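Local atomic coordinates of APL1 (PDB entry 3O6N), a protein that probably works with the related leucine-rich-repeat protein LRIM1 as a heterodimer that regulates complement-like immunity in the mosquito Anopheles gambiae. Residues A358-R361 with N362-P366; N236-D240 with T241-L245; E261-Y265 with H266-K270; V180-S183 with L184-S187; S55-R58 with K59-A62. All coordinates share one frame; numbering follows the deposited sequence.

Contact 1 of 5, residues A358-R361 with N362-P366; sequences ALFR and NVARP
The Phe360 ring and the Arg365 guanidinium meet obliquely, their planes 22° apart, with Phe360 CE1 3.7 Å from Arg365 NH1. Arg365 is extended from CG to NE, which carries its guanidinium to the ring. Two more groups reach that ring at a slant: Val363 O stands 3.3 Å from Phe360 CD1, and Ala364 CA lies 4.0 Å from the same carbon. The ring stacked on Phe360 is that of His383, whose carbonyl oxygen also accepts from Arg365 NH1, while Arg365 NH2 bonds Asp370 O. The backbone turns on Leu359 O, which accepts from Asn362 N at 3.0 Å (163° at the hydrogen) and weakly from Val363 N. A water also donates to Leu359 O at 2.9 Å and accepts from Asn362 ND2, closing a small polar bridge. Leu359 and Val363 run side by side, with Leu359 CG 4.0 Å from Val363 CG1. The disulfides Cys353-Cys387 and Cys375-Cys386 close this region, consistent with a C-terminal cap of the leucine-rich-repeat domain. The contact joins the last part of helix 353-359 to the loop leading to strand 380-382; Phe360 and Arg365 touch Leu385 of strand 385-388, and Leu359 packs on Leu335.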
loop_
_atom_site.group_PDB
_atom_site.type_symbol
_atom_site.label_atom_id
_atom_site.label_comp_id
_atom_site.label_asym_id
_atom_site.label_seq_id
_atom_site.Cartn_x
_atom_site.Cartn_y
_atom_site.Cartn_z
ATOM N N ALA A 358 26.920 32.294 0.035
ATOM C CA ALA A 358 25.807 32.956 0.710
ATOM C C ALA A 358 24.980 31.939 1.488
ATOM O O ALA A 358 24.605 32.173 2.638
ATOM C CB ALA A 358 24.933 33.694 -0.295
ATOM N N LEU A 359 24.709 30.802 0.859
ATOM C CA LEU A 359 23.878 29.770 1.475
ATOM C C LEU A 359 24.427 29.364 2.835
ATOM O O LEU A 359 23.697 29.340 3.826
ATOM C CB LEU A 359 23.794 28.543 0.573
ATOM C CG LEU A 359 22.872 27.420 1.058
ATOM C CD1 LEU A 359 21.433 27.917 1.142
ATOM C CD2 LEU A 359 22.982 26.216 0.140
ATOM N N PHE A 360 25.723 29.067 2.875
ATOM C CA PHE A 360 26.356 28.545 4.084
ATOM C C PHE A 360 26.551 29.571 5.205
ATOM O O PHE A 360 27.075 29.246 6.266
ATOM C CB PHE A 360 27.667 27.828 3.745
ATOM C CG PHE A 360 27.474 26.395 3.337
ATOM C CD1 PHE A 360 27.741 25.366 4.227
ATOM C CD2 PHE A 360 26.999 26.077 2.076
ATOM C CE1 PHE A 360 27.554 24.046 3.859
ATOM C CE2 PHE A 360 26.809 24.760 1.702
ATOM C CZ PHE A 360 27.087 23.741 2.595
ATOM N N ARG A 361 26.114 30.804 4.982
ATOM C CA ARG A 361 26.054 31.765 6.077
ATOM C C ARG A 361 24.920 31.388 7.035
ATOM O O ARG A 361 24.932 31.769 8.208
ATOM C CB ARG A 361 25.842 33.186 5.545
ATOM C CG ARG A 361 26.988 33.707 4.683
ATOM C CD ARG A 361 26.747 35.158 4.285
ATOM N NE ARG A 361 26.830 36.055 5.436
ATOM C CZ ARG A 361 26.368 37.301 5.451
ATOM N NH1 ARG A 361 25.776 37.803 4.377
ATOM N NH2 ARG A 361 26.490 38.043 6.542
ATOM N N ASN A 362 23.950 30.629 6.528
ATOM C CA ASN A 362 22.745 30.298 7.297
ATOM C C ASN A 362 22.495 28.810 7.531
ATOM O O ASN A 362 21.583 28.441 8.270
ATOM C CB ASN A 362 21.510 30.915 6.640
ATOM C CG ASN A 362 21.552 32.425 6.641
ATOM O OD1 ASN A 362 21.964 33.045 7.623
ATOM N ND2 ASN A 362 21.134 33.028 5.538
ATOM N N VAL A 363 23.285 27.957 6.893
ATOM C CA VAL A 363 23.140 26.516 7.087
ATOM C C VAL A 363 24.507 25.858 6.930
ATOM O O VAL A 363 25.385 26.391 6.252
ATOM C CB VAL A 363 22.122 25.910 6.095
ATOM C CG1 VAL A 363 22.721 25.796 4.705
ATOM C CG2 VAL A 363 21.619 24.546 6.588
ATOM N N ALA A 364 24.689 24.710 7.573
ATOM C CA ALA A 364 25.959 23.997 7.506
ATOM C C ALA A 364 25.764 22.516 7.792
ATOM O O ALA A 364 24.636 22.022 7.812
ATOM C CB ALA A 364 26.961 24.603 8.480
ATOM N N ARG A 365 26.867 21.810 8.003
ATOM C CA ARG A 365 26.805 20.398 8.345
ATOM C C ARG A 365 26.773 20.237 9.858
ATOM O O ARG A 365 27.387 21.018 10.578
ATOM C CB ARG A 365 27.982 19.648 7.719
ATOM C CG ARG A 365 27.948 19.718 6.202
ATOM C CD ARG A 365 29.026 18.893 5.528
ATOM N NE ARG A 365 28.762 18.825 4.093
ATOM C CZ ARG A 365 29.018 19.810 3.239
ATOM N NH1 ARG A 365 29.563 20.942 3.673
ATOM N NH2 ARG A 365 28.731 19.664 1.951
ATOM N N PRO A 366 26.072 19.202 10.347
ATOM C CA PRO A 366 25.501 18.114 9.549
ATOM C C PRO A 366 24.053 18.307 9.071
ATOM O O PRO A 366 23.479 17.343 8.569
ATOM C CB PRO A 366 25.562 16.929 10.517
ATOM C CG PRO A 366 25.325 17.562 11.854
ATOM C CD PRO A 366 25.970 18.933 11.793
HETATM O O HOH W 1 21.302 30.956 3.577
#

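Contact 2 of 5, residues N236-D240 with T241-L245; sequences NNLTD and TAWLL. With NAG (2-acetamido-2-deoxy-beta-D-glucopyranose), chain C.
Trp243 turns back on Asp240 in a leucine-rich repeat, where the chain leaves Asn236, the asparagine of the LxxLxLxxNxL signature whose side chain bonds Leu233 O and Ile217 N, and enters the 3-10 segment beginning at Ala242. Trp243 NE1 donates to Asp240 O at 2.9 Å; the bond is bent, 137° at the hydrogen, and the oxygen lies 29° out of the indole plane. In that plane, at the ring edge, sits Asp240 OD1, 3.5 Å from NE1, with the carboxylate plane steeply inclined to the ring. The first torsion of Trp243 sets CG between backbone N and carbonyl carbon (chi1 45°), which folds the indole back over its own chain: Thr241 CA and Leu244 CG both rest near the rim of one face. Leu238 meets the other end of the indole at about a right angle, its CD1 3.9 Å from Trp243 CZ2, and both side chains touch Val220 of strand 219-221. Upstream, Asn237 ND2 is bonded covalently to C1 of an N-acetylglucosamine at 1.4 Å and also hydrogen-bonds Glu259. Chemically, a main-chain carbonyl satisfies the N-H of a buried indole, and the adjacent carboxylate, if ionised, would probably favour that N-H electrostatically.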
loop_
_atom_site.group_PDB
_atom_site.type_symbol
_atom_site.label_atom_id
_atom_site.label_comp_id
_atom_site.label_asym_id
_atom_site.label_seq_id
_atom_site.Cartn_x
_atom_site.Cartn_y
_atom_site.Cartn_z
ATOM N N ASN A 236 4.554 4.814 -10.905
ATOM C CA ASN A 236 3.436 4.741 -11.832
ATOM C C ASN A 236 3.759 5.547 -13.085
ATOM O O ASN A 236 4.932 5.787 -13.378
ATOM C CB ASN A 236 2.136 5.192 -11.163
ATOM C CG ASN A 236 1.499 4.077 -10.338
ATOM O OD1 ASN A 236 1.058 3.078 -10.889
ATOM N ND2 ASN A 236 1.461 4.242 -9.017
ATOM N N ASN A 237 2.737 5.961 -13.825
ATOM C CA ASN A 237 2.961 6.711 -15.061
ATOM C C ASN A 237 2.194 8.025 -15.097
ATOM O O ASN A 237 1.673 8.420 -16.141
ATOM C CB ASN A 237 2.609 5.849 -16.281
ATOM C CG ASN A 237 3.475 4.597 -16.382
ATOM O OD1 ASN A 237 3.223 3.598 -15.707
ATOM N ND2 ASN A 237 4.499 4.650 -17.229
ATOM N N LEU A 238 2.140 8.708 -13.956
ATOM C CA LEU A 238 1.384 9.955 -13.845
ATOM C C LEU A 238 2.079 11.109 -14.559
ATOM O O LEU A 238 3.293 11.261 -14.475
ATOM C CB LEU A 238 1.156 10.309 -12.374
ATOM C CG LEU A 238 0.265 9.316 -11.619
ATOM C CD1 LEU A 238 0.315 9.580 -10.121
ATOM C CD2 LEU A 238 -1.157 9.390 -12.149
ATOM N N THR A 239 1.295 11.913 -15.266
ATOM C CA THR A 239 1.831 13.053 -16.002
ATOM C C THR A 239 1.223 14.373 -15.544
ATOM O O THR A 239 1.646 15.442 -15.987
ATOM C CB THR A 239 1.586 12.912 -17.510
ATOM O OG1 THR A 239 0.176 12.805 -17.751
ATOM C CG2 THR A 239 2.299 11.678 -18.049
ATOM N N ASP A 240 0.224 14.303 -14.669
ATOM C CA ASP A 240 -0.385 15.519 -14.137
ATOM C C ASP A 240 -0.724 15.374 -12.656
ATOM O O ASP A 240 -0.659 14.275 -12.101
ATOM C CB ASP A 240 -1.630 15.908 -14.944
ATOM C CG ASP A 240 -2.856 15.110 -14.552
ATOM O OD1 ASP A 240 -2.726 13.896 -14.279
ATOM O OD2 ASP A 240 -3.954 15.704 -14.506
ATOM N N THR A 241 -1.090 16.486 -12.025
ATOM C CA THR A 241 -1.357 16.498 -10.590
ATOM C C THR A 241 -2.633 17.257 -10.224
ATOM O O THR A 241 -2.938 17.419 -9.046
ATOM C CB THR A 241 -0.198 17.143 -9.813
ATOM O OG1 THR A 241 0.123 18.407 -10.409
ATOM C CG2 THR A 241 1.039 16.247 -9.835
ATOM N N ALA A 242 -3.370 17.725 -11.229
ATOM C CA ALA A 242 -4.562 18.542 -10.990
ATOM C C ALA A 242 -5.573 17.867 -10.062
ATOM O O ALA A 242 -6.221 18.527 -9.246
ATOM C CB ALA A 242 -5.221 18.920 -12.311
ATOM N N TRP A 243 -5.699 16.551 -10.192
ATOM C CA TRP A 243 -6.629 15.766 -9.385
ATOM C C TRP A 243 -6.374 15.888 -7.877
ATOM O O TRP A 243 -7.235 15.560 -7.072
ATOM C CB TRP A 243 -6.569 14.297 -9.812
ATOM C CG TRP A 243 -5.167 13.819 -9.977
ATOM C CD1 TRP A 243 -4.424 13.836 -11.121
ATOM C CD2 TRP A 243 -4.325 13.279 -8.958
ATOM N NE1 TRP A 243 -3.172 13.331 -10.879
ATOM C CE2 TRP A 243 -3.083 12.983 -9.556
ATOM C CE3 TRP A 243 -4.499 13.011 -7.597
ATOM C CZ2 TRP A 243 -2.024 12.429 -8.843
ATOM C CZ3 TRP A 243 -3.442 12.467 -6.888
ATOM C CH2 TRP A 243 -2.221 12.183 -7.512
ATOM N N LEU A 244 -5.193 16.363 -7.493
ATOM C CA LEU A 244 -4.880 16.544 -6.075
ATOM C C LEU A 244 -5.818 17.531 -5.372
ATOM O O LEU A 244 -5.947 17.515 -4.146
ATOM C CB LEU A 244 -3.419 16.983 -5.900
ATOM C CG LEU A 244 -2.380 15.863 -5.989
ATOM C CD1 LEU A 244 -0.966 16.432 -6.060
ATOM C CD2 LEU A 244 -2.517 14.905 -4.814
ATOM N N LEU A 245 -6.472 18.383 -6.155
ATOM C CA LEU A 245 -7.390 19.378 -5.613
ATOM C C LEU A 245 -8.559 18.710 -4.898
ATOM O O LEU A 245 -9.233 19.327 -4.074
ATOM C CB LEU A 245 -7.923 20.271 -6.736
ATOM C CG LEU A 245 -8.512 21.615 -6.305
ATOM C CD1 LEU A 245 -7.408 22.520 -5.774
ATOM C CD2 LEU A 245 -9.237 22.277 -7.462
HETATM C C1 NAG C . 5.179 3.378 -17.257
HETATM C C2 NAG C . 5.222 3.013 -18.739
HETATM C C3 NAG C . 6.226 1.911 -19.078
HETATM C C4 NAG C . 7.526 2.055 -18.302
HETATM C C5 NAG C . 7.230 2.281 -16.827
HETATM C C6 NAG C . 8.516 2.416 -16.019
HETATM C C7 NAG C . 3.238 3.193 -20.128
HETATM C C8 NAG C . 2.081 2.437 -20.716
HETATM N N2 NAG C . 3.903 2.582 -19.153
HETATM O O3 NAG C . 6.510 1.951 -20.460
HETATM O O4 NAG C . 8.296 0.884 -18.463
HETATM O O5 NAG C . 6.466 3.458 -16.683
HETATM O O6 NAG C . 9.202 3.588 -16.399
HETATM O O7 NAG C . 3.537 4.312 -20.544
#

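Contact 3 of 5, residues E261-Y265 with H266-K270; sequences EKIMY and HPFVK
The chain passes from a weakly bonded strand into a 3-10 turn at Tyr265, whose O accepts a hydrogen bond from Phe268 N at 2.9 Å, 153° at the hydrogen. The first torsion of Tyr265 holds CG between its backbone N and carbonyl carbon (chi1 61°), bringing the phenol alongside the next residue, His266. Their ring centroids are 4.0 Å apart and the planes diverge by 31°, so the rings meet obliquely. The imidazole covers one face of the tyrosine, and Tyr265 CE1 in turn lies over the rim of the imidazole. At the edges, Val269 CG1 comes within 4.1 Å of Tyr265 CD1, and Met264 CB within 3.9 Å of His266 ND1. Phe268 goes the other way, into the interior: its edge receives Met264 O in plane, 3.4 Å from CD2, and Ile263 CG2 crosses at 4.1 Å from CE2. Ile263 also packs on Leu287 of the parallel strand 286-288, and Pro267 on Thr241 of the preceding repeat. With strands 252-254 and 276-278 spaced 24 residues apart, an inward isoleucine followed by a buried phenylalanine is the pattern of the typical 24-residue leucine-rich repeat.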
loop_
_atom_site.group_PDB
_atom_site.type_symbol
_atom_site.label_atom_id
_atom_site.label_comp_id
_atom_site.label_asym_id
_atom_site.label_seq_id
_atom_site.Cartn_x
_atom_site.Cartn_y
_atom_site.Cartn_z
ATOM N N GLU A 261 6.536 16.577 -15.147
ATOM C CA GLU A 261 7.510 17.486 -15.740
ATOM C C GLU A 261 7.522 18.845 -15.059
ATOM O O GLU A 261 8.478 19.607 -15.198
ATOM C CB GLU A 261 7.256 17.641 -17.238
ATOM C CG GLU A 261 7.438 16.344 -18.007
ATOM C CD GLU A 261 7.152 16.499 -19.484
ATOM O OE1 GLU A 261 6.874 17.635 -19.921
ATOM O OE2 GLU A 261 7.208 15.482 -20.207
ATOM N N LYS A 262 6.457 19.154 -14.331
ATOM C CA LYS A 262 6.432 20.371 -13.535
ATOM C C LYS A 262 5.538 20.236 -12.310
ATOM O O LYS A 262 4.598 19.442 -12.294
ATOM C CB LYS A 262 6.011 21.576 -14.381
ATOM C CG LYS A 262 4.609 21.492 -14.949
ATOM C CD LYS A 262 4.340 22.663 -15.881
ATOM C CE LYS A 262 2.971 22.553 -16.534
ATOM N NZ LYS A 262 2.773 23.601 -17.578
ATOM N N ILE A 263 5.861 21.008 -11.280
ATOM C CA ILE A 263 5.041 21.100 -10.083
ATOM C C ILE A 263 4.669 22.561 -9.851
ATOM O O ILE A 263 5.543 23.414 -9.685
ATOM C CB ILE A 263 5.773 20.549 -8.842
ATOM C CG1 ILE A 263 5.911 19.023 -8.927
ATOM C CG2 ILE A 263 5.030 20.939 -7.568
ATOM C CD1 ILE A 263 4.577 18.275 -8.825
ATOM N N MET A 264 3.371 22.844 -9.868
ATOM C CA MET A 264 2.857 24.187 -9.618
ATOM C C MET A 264 2.056 24.193 -8.326
ATOM O O MET A 264 1.642 23.144 -7.845
ATOM C CB MET A 264 1.957 24.647 -10.769
ATOM C CG MET A 264 2.682 24.906 -12.077
ATOM S SD MET A 264 3.678 26.412 -12.041
ATOM C CE MET A 264 4.383 26.384 -13.688
ATOM N N TYR A 265 1.817 25.378 -7.776
ATOM C CA TYR A 265 1.122 25.483 -6.501
ATOM C C TYR A 265 -0.386 25.252 -6.634
ATOM O O TYR A 265 -1.059 24.915 -5.661
ATOM C CB TYR A 265 1.391 26.851 -5.874
ATOM C CG TYR A 265 0.916 28.011 -6.722
ATOM C CD1 TYR A 265 -0.411 28.427 -6.686
ATOM C CD2 TYR A 265 1.793 28.691 -7.558
ATOM C CE1 TYR A 265 -0.847 29.489 -7.461
ATOM C CE2 TYR A 265 1.364 29.753 -8.334
ATOM C CZ TYR A 265 0.047 30.146 -8.283
ATOM O OH TYR A 265 -0.370 31.202 -9.057
ATOM N N HIS A 266 -0.912 25.421 -7.840
ATOM C CA HIS A 266 -2.364 25.394 -8.045
ATOM C C HIS A 266 -3.085 24.177 -7.453
ATOM O O HIS A 266 -4.076 24.336 -6.747
ATOM C CB HIS A 266 -2.711 25.572 -9.525
ATOM C CG HIS A 266 -2.268 26.884 -10.089
ATOM N ND1 HIS A 266 -1.095 27.035 -10.796
ATOM C CD2 HIS A 266 -2.832 28.114 -10.029
ATOM C CE1 HIS A 266 -0.962 28.299 -11.158
ATOM N NE2 HIS A 266 -2.002 28.975 -10.705
ATOM N N PRO A 267 -2.588 22.961 -7.728
ATOM C CA PRO A 267 -3.279 21.759 -7.245
ATOM C C PRO A 267 -3.262 21.609 -5.723
ATOM O O PRO A 267 -4.004 20.782 -5.197
ATOM C CB PRO A 267 -2.480 20.616 -7.881
ATOM C CG PRO A 267 -1.767 21.232 -9.034
ATOM C CD PRO A 267 -1.446 22.624 -8.596
ATOM N N PHE A 268 -2.433 22.392 -5.035
ATOM C CA PHE A 268 -2.240 22.236 -3.596
ATOM C C PHE A 268 -2.938 23.306 -2.754
ATOM O O PHE A 268 -2.865 23.269 -1.528
ATOM C CB PHE A 268 -0.735 22.230 -3.264
ATOM C CG PHE A 268 0.036 21.137 -3.958
ATOM C CD1 PHE A 268 0.147 19.880 -3.386
ATOM C CD2 PHE A 268 0.640 21.363 -5.184
ATOM C CE1 PHE A 268 0.848 18.870 -4.020
ATOM C CE2 PHE A 268 1.346 20.356 -5.825
ATOM C CZ PHE A 268 1.447 19.106 -5.240
ATOM N N VAL A 269 -3.615 24.250 -3.401
ATOM C CA VAL A 269 -4.171 25.398 -2.687
ATOM C C VAL A 269 -5.253 25.027 -1.674
ATOM O O VAL A 269 -5.565 25.810 -0.774
ATOM C CB VAL A 269 -4.740 26.470 -3.651
ATOM C CG1 VAL A 269 -3.653 26.978 -4.587
ATOM C CG2 VAL A 269 -5.919 25.912 -4.432
ATOM N N LYS A 270 -5.832 23.840 -1.825
ATOM C CA LYS A 270 -6.898 23.401 -0.929
ATOM C C LYS A 270 -6.375 22.485 0.169
ATOM O O LYS A 270 -7.142 22.014 1.011
ATOM C CB LYS A 270 -8.009 22.688 -1.705
ATOM C CG LYS A 270 -8.678 23.541 -2.767
ATOM C CD LYS A 270 -9.172 24.853 -2.195
ATOM C CE LYS A 270 -9.847 25.697 -3.267
ATOM N NZ LYS A 270 -9.947 27.135 -2.877
#

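Contact 4 of 5, residues V180-S183 with L184-S187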
loop_
_atom_site.group_PDB
_atom_site.type_symbol
_atom_site.label_atom_id
_atom_site.label_comp_id
_atom_site.label_asym_id
_atom_site.label_seq_id
_atom_site.Cartn_x
_atom_site.Cartn_y
_atom_site.Cartn_z
ATOM N N VAL A 180 -9.520 -3.416 -11.228
ATOM C CA VAL A 180 -10.291 -3.483 -9.986
ATOM C C VAL A 180 -10.856 -2.094 -9.702
ATOM O O VAL A 180 -10.106 -1.127 -9.548
ATOM C CB VAL A 180 -9.475 -3.991 -8.778
ATOM C CG1 VAL A 180 -8.179 -3.198 -8.613
ATOM C CG2 VAL A 180 -10.316 -3.913 -7.510
ATOM N N ASP A 181 -12.181 -1.987 -9.663
ATOM C CA ASP A 181 -12.824 -0.690 -9.488
ATOM C C ASP A 181 -13.168 -0.427 -8.027
ATOM O O ASP A 181 -14.203 -0.869 -7.530
ATOM C CB ASP A 181 -14.087 -0.595 -10.349
ATOM C CG ASP A 181 -14.597 0.827 -10.475
ATOM O OD1 ASP A 181 -14.181 1.684 -9.667
ATOM O OD2 ASP A 181 -15.418 1.081 -11.376
ATOM N N LEU A 182 -12.295 0.308 -7.347
ATOM C CA LEU A 182 -12.474 0.603 -5.933
ATOM C C LEU A 182 -13.610 1.588 -5.694
ATOM O O LEU A 182 -14.094 1.710 -4.566
ATOM C CB LEU A 182 -11.180 1.164 -5.340
ATOM C CG LEU A 182 -9.951 0.259 -5.411
ATOM C CD1 LEU A 182 -8.703 1.017 -4.961
ATOM C CD2 LEU A 182 -10.144 -1.006 -4.587
ATOM N N SER A 183 -14.026 2.290 -6.745
ATOM C CA SER A 183 -15.123 3.246 -6.629
ATOM C C SER A 183 -16.413 2.509 -6.287
ATOM O O SER A 183 -17.360 3.092 -5.755
ATOM C CB SER A 183 -15.289 4.065 -7.918
ATOM O OG SER A 183 -16.023 3.357 -8.906
ATOM N N LEU A 184 -16.439 1.215 -6.580
ATOM C CA LEU A 184 -17.622 0.403 -6.306
ATOM C C LEU A 184 -17.662 -0.111 -4.867
ATOM O O LEU A 184 -18.534 -0.906 -4.512
ATOM C CB LEU A 184 -17.710 -0.767 -7.288
ATOM C CG LEU A 184 -17.808 -0.344 -8.759
ATOM C CD1 LEU A 184 -17.739 -1.551 -9.684
ATOM C CD2 LEU A 184 -19.075 0.469 -9.011
ATOM N N ILE A 185 -16.726 0.351 -4.044
ATOM C CA ILE A 185 -16.684 -0.044 -2.641
ATOM C C ILE A 185 -16.582 1.186 -1.746
ATOM O O ILE A 185 -15.541 1.431 -1.129
ATOM C CB ILE A 185 -15.482 -0.974 -2.357
ATOM C CG1 ILE A 185 -15.291 -1.970 -3.504
ATOM C CG2 ILE A 185 -15.675 -1.703 -1.036
ATOM C CD1 ILE A 185 -13.921 -2.618 -3.523
ATOM N N PRO A 186 -17.669 1.971 -1.674
ATOM C CA PRO A 186 -17.691 3.255 -0.963
ATOM C C PRO A 186 -17.395 3.150 0.532
ATOM O O PRO A 186 -17.045 4.154 1.156
ATOM C CB PRO A 186 -19.123 3.761 -1.192
ATOM C CG PRO A 186 -19.911 2.539 -1.522
ATOM C CD PRO A 186 -18.972 1.662 -2.286
ATOM N N SER A 187 -17.512 1.953 1.095
ATOM C CA SER A 187 -17.241 1.760 2.518
ATOM C C SER A 187 -15.750 1.693 2.858
ATOM O O SER A 187 -15.379 1.709 4.033
ATOM C CB SER A 187 -17.928 0.487 3.013
ATOM O OG SER A 187 -17.488 -0.633 2.269
#
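Asp181 OD1 is gripped twice by Ser183: the hydroxyl OG donates to it at 2.6 Å and the backbone N at 3.0 Å. Both donors reach OD1 from one face of the carboxylate plane, OG on the syn side of the oxygen and N on the anti side, which should limit rotation of the carboxylate. The Asp181 torsion, with CG opposite the backbone N (chi1 -166°), brings OD1 to both donors, and Ser183 OG reaches it by being tucked between its own N and carbonyl carbon. Leu184 crosses the aspartate at about a right angle; its CG lies 3.8 Å from Asp181 OD2 and its CD1 equally far from Asp181 CB, so the branched end lies against the carboxylate and its methylene. Two consecutive backbone bonds wind the turn. Leu184 N donates to Asp181 O at 3.2 Å (157° at the hydrogen), and Ile185 N to Leu182 O at 3.0 Å (153°). On the inner side Leu182 CD2 approaches Ile185 CD1 at 4.2 Å, and both residues pack on Leu170 of strand 169-171, whereas Asp181 and Ser183 touch Ala202 of strand 200-202. The Ser183 N to Asp181 OD1 bond makes an Asx turn, reinforced by the hydroxyl, which here opens a short 3-10 segment in the loop between strands 169-171 and 190-192, on the convex side of the leucine-rich repeat.

Contact 5 of 5, residues S55-R58 with K59-A62; sequences STMR and KLPA
Met57 reaches over the bend at Arg58 and meets Leu60 and Pro61 at two different angles. Against Leu60 it runs obliquely, with the terminal methyl doing the touching: Met57 CE lies 3.6 Å from Leu60 CD1. Pro61 is met about perpendicularly, and here the sulfur is the nearer atom, Met57 SD standing 3.9 Å from Pro61 CD. One thioether therefore serves two neighbours, and its shape explains how. The chain is extended through chi2 and then bends at the sulfur (chi3 -69°), which turns CE toward the leucine while leaving SD beside the proline ring. Leu60 contributes from its side with CG opposite the backbone N, a setting that brings CD1 to the methyl. The contact is carried by apolar side-chain packing, and Met57 and Leu60 are both buried. The intervening residues, Arg58 and Lys59, direct their side chains to the other side of the chain. Arg58 NH1 hydrogen-bonds Gln80 OE1, and Lys59 NZ makes long, weak ion pairs with Glu83 and Asp85. Arg58 itself interrupts the extended backbone (phi -64°, psi -28°), separating two very short strands. At this N-terminal end of the solenoid, strand 56-57 pairs in parallel with 27-28 and strand 59-60 with 83-84, so the segment pairs with the chain on both of its flanks, while Ile28 and Phe37 of strand 36-37 pack on both Met57 and Pro61.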
loop_
_atom_site.group_PDB
_atom_site.type_symbol
_atom_site.label_atom_id
_atom_site.label_comp_id
_atom_site.label_asym_id
_atom_site.label_seq_id
_atom_site.Cartn_x
_atom_site.Cartn_y
_atom_site.Cartn_z
ATOM N N SER A 55 1.750 -28.959 11.769
ATOM C CA SER A 55 0.788 -29.737 10.993
ATOM C C SER A 55 0.842 -29.428 9.501
ATOM O O SER A 55 1.271 -28.346 9.089
ATOM C CB SER A 55 -0.631 -29.498 11.510
ATOM O OG SER A 55 -0.755 -29.876 12.870
ATOM N N THR A 56 0.401 -30.393 8.700
ATOM C CA THR A 56 0.232 -30.212 7.264
ATOM C C THR A 56 -1.077 -30.855 6.806
ATOM O O THR A 56 -1.391 -31.988 7.178
ATOM C CB THR A 56 1.397 -30.826 6.465
ATOM O OG1 THR A 56 1.389 -32.250 6.614
ATOM C CG2 THR A 56 2.731 -30.279 6.952
ATOM N N MET A 57 -1.844 -30.120 6.011
ATOM C CA MET A 57 -3.060 -30.651 5.412
ATOM C C MET A 57 -3.103 -30.242 3.950
ATOM O O MET A 57 -3.647 -29.193 3.608
ATOM C CB MET A 57 -4.302 -30.128 6.138
ATOM C CG MET A 57 -4.455 -30.627 7.568
ATOM S SD MET A 57 -6.104 -30.308 8.225
ATOM C CE MET A 57 -6.092 -28.525 8.372
ATOM N N ARG A 58 -2.524 -31.071 3.088
ATOM C CA ARG A 58 -2.396 -30.716 1.678
ATOM C C ARG A 58 -3.764 -30.583 1.006
ATOM O O ARG A 58 -3.927 -29.831 0.044
ATOM C CB ARG A 58 -1.475 -31.704 0.958
ATOM C CG ARG A 58 -0.160 -31.906 1.711
ATOM C CD ARG A 58 0.993 -32.347 0.823
ATOM N NE ARG A 58 2.175 -32.689 1.615
ATOM C CZ ARG A 58 3.114 -31.822 1.992
ATOM N NH1 ARG A 58 3.026 -30.543 1.652
ATOM N NH2 ARG A 58 4.147 -32.236 2.715
ATOM N N LYS A 59 -4.746 -31.308 1.530
ATOM C CA LYS A 59 -6.140 -31.067 1.178
ATOM C C LYS A 59 -6.933 -30.847 2.460
ATOM O O LYS A 59 -6.866 -31.656 3.381
ATOM C CB LYS A 59 -6.725 -32.240 0.384
ATOM C CG LYS A 59 -8.215 -32.104 0.110
ATOM C CD LYS A 59 -8.723 -33.191 -0.830
ATOM C CE LYS A 59 -10.206 -32.999 -1.131
ATOM N NZ LYS A 59 -10.703 -33.949 -2.166
ATOM N N LEU A 60 -7.663 -29.740 2.525
ATOM C CA LEU A 60 -8.499 -29.454 3.685
ATOM C C LEU A 60 -9.755 -30.322 3.647
ATOM O O LEU A 60 -10.571 -30.192 2.736
ATOM C CB LEU A 60 -8.884 -27.975 3.710
ATOM C CG LEU A 60 -9.673 -27.507 4.935
ATOM C CD1 LEU A 60 -8.808 -27.567 6.194
ATOM C CD2 LEU A 60 -10.213 -26.107 4.715
ATOM N N PRO A 61 -9.914 -31.213 4.640
ATOM C CA PRO A 61 -11.017 -32.183 4.657
ATOM C C PRO A 61 -12.300 -31.625 5.261
ATOM O O PRO A 61 -12.249 -30.735 6.106
ATOM C CB PRO A 61 -10.475 -33.297 5.556
ATOM C CG PRO A 61 -9.598 -32.570 6.536
ATOM C CD PRO A 61 -8.999 -31.394 5.782
ATOM N N ALA A 62 -13.440 -32.160 4.835
ATOM C CA ALA A 62 -14.726 -31.785 5.408
ATOM C C ALA A 62 -14.845 -32.250 6.859
ATOM O O ALA A 62 -15.620 -31.697 7.639
ATOM C CB ALA A 62 -15.863 -32.362 4.575
#

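The five contacts follow the curved leucine-rich-repeat solenoid in chain order 5, 4, 2, 3, 1, and contacts 1 and 5 lie on opposite sides of the chain's centre, their own centres about 65 Å apart. Contacts 2 and 3 alone touch: they occupy consecutive repeats with centres about 10 Å apart, and Leu244 CD1 packs 3.7 Å from Phe268 CE1. Contact 4 lies about 20 Å from contact 2, centre to centre, with nearest atoms about 11 Å apart. Carbohydrate lies near three contacts: contact 2 carries a glycan on Asn237, while the side chains of Leu182 (contact 4) and Arg365 (contact 1) are about 11 Å and 10 Å from a bound N-acetylglucosamine, too far to touch.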